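Local structure of peptidase M16 domain protein (Alicyclobacillus acidocaldarius subsp. acidocaldarius DSM 446, 4XEA) at residues A[63-68]-A[131-136]. The protein is a putative metallopeptidase of the M16 (insulinase) family, which probably cleaves peptide bonds with the help of a bound metal ion. Numbering follows the deposited sequence.
Sequences LEHKMF and GIIAQE. With NI (nickel (II) ion), chain C; NA (sodium ion), chain B.
NE2 of H65 binds the nickel ion at 2.2 Å, and E136 on helix 123-141 turns OE2 to the same ion in a long, weak bond of 2.8 Å. These two ligand atoms, H65 NE2 and E136 OE2, sit 3.6 Å apart on adjacent sides of the ion. The imidazole and carboxylate planes lie only 12° apart. E136 holds CG anti to its backbone N (chi1 -180°) and then bends at chi2, which carries OE2 round to the ion. NE2 of H61 and a water whose O lies 2.4 Å from the nickel are further ligands. H61, E64 and H65 form the HxxEH signature of the inverzincins, in which the ion is normally zinc and the glutamate serves as general base; E64 probably has that role here, and its OE1 is hydrogen-bonded to T90. The other nitrogen of the H65 ring, ND1, is hydrogen-bonded to E129, a second-shell carboxylate that should fix the ring's rotation and would probably make NE2 a better electron-pair donor to the nickel. I133 lays CG1 over the centre of one ring face, 4.3 Å from ND1. Two residues on from H65, M67 O binds a sodium ion, as do F115 O, S118 O and two waters.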
ATOM      1  N   LEU A  63     -18.733  12.085  14.534  1.00 48.62           N
ATOM      2  CA  LEU A  63     -17.768  12.905  15.290  1.00 48.91           C
ATOM      3  C   LEU A  63     -16.426  13.000  14.538  1.00 49.43           C
ATOM      4  O   LEU A  63     -15.822  14.074  14.475  1.00 49.81           O
ATOM      5  CB  LEU A  63     -17.547  12.361  16.702  1.00 45.80           C
ATOM      6  CG  LEU A  63     -18.723  12.460  17.677  1.00 45.78           C
ATOM      7  CD1 LEU A  63     -18.332  11.779  18.976  1.00 45.54           C
ATOM      8  CD2 LEU A  63     -19.112  13.978  17.917  1.00 48.05           C
ATOM      9  N   GLU A  64     -16.009  11.897  13.912  1.00 48.30           N
ATOM     10  CA  GLU A  64     -14.770  11.910  13.129  1.00 48.96           C
ATOM     11  C   GLU A  64     -14.843  12.934  12.037  1.00 51.27           C
ATOM     12  O   GLU A  64     -13.883  13.679  11.821  1.00 52.97           O
ATOM     13  CB  GLU A  64     -14.453  10.518  12.552  1.00 47.74           C
ATOM     14  CG  GLU A  64     -13.157  10.469  11.714  1.00 50.92           C
ATOM     15  CD  GLU A  64     -13.334   9.638  10.444  1.00 51.45           C
ATOM     16  OE1 GLU A  64     -13.732   8.467  10.537  1.00 50.38           O
ATOM     17  OE2 GLU A  64     -13.133  10.174   9.353  1.00 56.01           O
ATOM     18  N   HIS A  65     -15.965  12.975  11.325  1.00 52.17           N
ATOM     19  CA  HIS A  65     -16.115  13.920  10.260  1.00 55.50           C
ATOM     20  C   HIS A  65     -16.066  15.361  10.790  1.00 56.95           C
ATOM     21  O   HIS A  65     -15.498  16.243  10.152  1.00 58.30           O
ATOM     22  CB  HIS A  65     -17.450  13.715   9.542  1.00 57.17           C
ATOM     23  CG  HIS A  65     -17.362  12.817   8.362  1.00 59.74           C
ATOM     24  ND1 HIS A  65     -17.657  13.243   7.085  1.00 63.92           N
ATOM     25  CD2 HIS A  65     -16.990  11.519   8.256  1.00 59.42           C
ATOM     26  CE1 HIS A  65     -17.485  12.237   6.242  1.00 64.19           C
ATOM     27  NE2 HIS A  65     -17.086  11.183   6.928  1.00 61.09           N
ATOM     28  N   LYS A  66     -16.695  15.583  11.938  1.00 55.82           N
ATOM     29  CA  LYS A  66     -16.903  16.933  12.451  1.00 58.36           C
ATOM     30  C   LYS A  66     -15.744  17.421  13.310  1.00 57.96           C
ATOM     31  O   LYS A  66     -15.662  18.609  13.642  1.00 59.58           O
ATOM     32  CB  LYS A  66     -18.236  16.988  13.211  1.00 59.47           C
ATOM     33  CG  LYS A  66     -19.503  17.032  12.283  1.00 62.13           C
ATOM     34  CD  LYS A  66     -19.379  17.949  11.050  1.00 66.93           C
ATOM     35  CE  LYS A  66     -19.065  19.436  11.357  1.00 70.45           C
ATOM     36  NZ  LYS A  66     -18.674  20.218  10.125  1.00 73.00           N
HETATM   37  N   MSE A  67     -14.825  16.515  13.632  1.00 55.52           N
HETATM   38  CA  MSE A  67     -13.679  16.862  14.468  1.00 55.63           C
HETATM   39  C   MSE A  67     -12.794  17.911  13.812  1.00 57.82           C
HETATM   40  O   MSE A  67     -12.152  18.692  14.519  1.00 59.04           O
HETATM   41  CB  MSE A  67     -12.823  15.630  14.798  1.00 53.20           C
HETATM   42  CG  MSE A  67     -11.913  15.811  15.998  1.00 53.03           C
HETATM   43 SE   MSE A  67     -12.989  16.215  17.624  0.85 61.45          SE
HETATM   44  CE  MSE A  67     -14.263  14.749  17.482  1.00 51.86           C
ATOM     45  N   PHE A  68     -12.767  17.944  12.480  1.00 57.93           N
ATOM     46  CA  PHE A  68     -11.892  18.845  11.765  1.00 60.61           C
ATOM     47  C   PHE A  68     -12.449  20.270  11.654  1.00 64.11           C
ATOM     48  O   PHE A  68     -11.707  21.178  11.326  1.00 66.16           O
ATOM     49  CB  PHE A  68     -11.564  18.257  10.394  1.00 60.92           C
ATOM     50  CG  PHE A  68     -10.727  17.015  10.482  1.00 56.98           C
ATOM     51  CD1 PHE A  68      -9.342  17.103  10.502  1.00 57.49           C
ATOM     52  CD2 PHE A  68     -11.322  15.777  10.613  1.00 58.87           C
ATOM     53  CE1 PHE A  68      -8.540  15.950  10.609  1.00 57.06           C
ATOM     54  CE2 PHE A  68     -10.542  14.604  10.733  1.00 57.08           C
ATOM     55  CZ  PHE A  68      -9.142  14.697  10.711  1.00 56.84           C
ATOM     56  N   GLY A 131     -26.394  14.890   5.299  1.00 86.56           N
ATOM     57  CA  GLY A 131     -26.526  14.682   3.854  1.00 93.61           C
ATOM     58  C   GLY A 131     -25.272  14.074   3.231  1.00 92.61           C
ATOM     59  O   GLY A 131     -25.358  13.184   2.357  1.00 95.37           O
ATOM     60  N   ILE A 132     -24.108  14.564   3.691  1.00 90.34           N
ATOM     61  CA  ILE A 132     -22.806  14.114   3.194  1.00 90.10           C
ATOM     62  C   ILE A 132     -22.567  12.662   3.585  1.00 82.75           C
ATOM     63  O   ILE A 132     -22.053  11.884   2.791  1.00 84.18           O
ATOM     64  CB  ILE A 132     -21.648  15.024   3.704  1.00 91.45           C
ATOM     65  CG1 ILE A 132     -21.807  16.451   3.143  1.00100.74           C
ATOM     66  CG2 ILE A 132     -20.287  14.441   3.341  1.00 92.02           C
ATOM     67  CD1 ILE A 132     -20.789  17.451   3.673  1.00103.55           C
ATOM     68  N   ILE A 133     -22.964  12.288   4.800  1.00 75.95           N
ATOM     69  CA  ILE A 133     -22.768  10.925   5.269  1.00 71.21           C
ATOM     70  C   ILE A 133     -23.779   9.971   4.626  1.00 71.09           C
ATOM     71  O   ILE A 133     -23.406   8.866   4.249  1.00 70.42           O
ATOM     72  CB  ILE A 133     -22.791  10.830   6.803  1.00 66.96           C
ATOM     73  CG1 ILE A 133     -21.641  11.660   7.390  1.00 68.13           C
ATOM     74  CG2 ILE A 133     -22.630   9.394   7.247  1.00 64.81           C
ATOM     75  CD1 ILE A 133     -21.763  11.874   8.876  1.00 66.45           C
ATOM     76  N   ALA A 134     -25.028  10.412   4.438  1.00 73.07           N
ATOM     77  CA  ALA A 134     -26.030   9.565   3.777  1.00 75.31           C
ATOM     78  C   ALA A 134     -25.559   9.161   2.388  1.00 79.96           C
ATOM     79  O   ALA A 134     -25.728   8.019   1.975  1.00 80.29           O
ATOM     80  CB  ALA A 134     -27.360  10.261   3.697  1.00 79.83           C
ATOM     81  N   GLN A 135     -24.953  10.104   1.682  1.00 84.92           N
ATOM     82  CA  GLN A 135     -24.449   9.868   0.331  1.00 92.24           C
ATOM     83  C   GLN A 135     -23.313   8.859   0.320  1.00 89.14           C
ATOM     84  O   GLN A 135     -23.294   7.945  -0.502  1.00 91.77           O
ATOM     85  CB  GLN A 135     -23.966  11.183  -0.289  1.00 99.74           C
ATOM     86  CG  GLN A 135     -25.089  12.022  -0.839  1.00109.55           C
ATOM     87  CD  GLN A 135     -25.652  11.448  -2.118  1.00119.70           C
ATOM     88  OE1 GLN A 135     -25.274  10.352  -2.544  1.00120.02           O
ATOM     89  NE2 GLN A 135     -26.552  12.191  -2.754  1.00131.83           N
ATOM     90  N   GLU A 136     -22.357   9.068   1.220  1.00 85.13           N
ATOM     91  CA  GLU A 136     -21.246   8.142   1.440  1.00 83.91           C
ATOM     92  C   GLU A 136     -21.758   6.719   1.726  1.00 79.99           C
ATOM     93  O   GLU A 136     -21.212   5.746   1.198  1.00 82.53           O
ATOM     94  CB  GLU A 136     -20.375   8.660   2.595  1.00 81.48           C
ATOM     95  CG  GLU A 136     -19.152   7.798   2.958  1.00 83.57           C
ATOM     96  CD  GLU A 136     -18.989   7.615   4.469  1.00 81.12           C
ATOM     97  OE1 GLU A 136     -18.867   6.439   4.903  1.00 83.40           O
ATOM     98  OE2 GLU A 136     -18.987   8.634   5.212  1.00 78.70           O
TER
HETATM   99 NI    NI C 502     -16.574   9.075   6.529  1.00 73.10          NI
HETATM  100 NA    NA B 501     -12.135  19.724  16.761  1.00 49.58          NA
HETATM  101  O   HOH W   1     -14.388  20.281  15.736  1.00 57.42           O
HETATM  102  O   HOH W   2     -11.482  21.873  16.222  1.00 59.95           O
HETATM  103  O   HOH W   3     -14.889   9.777   4.908  1.00 66.69           O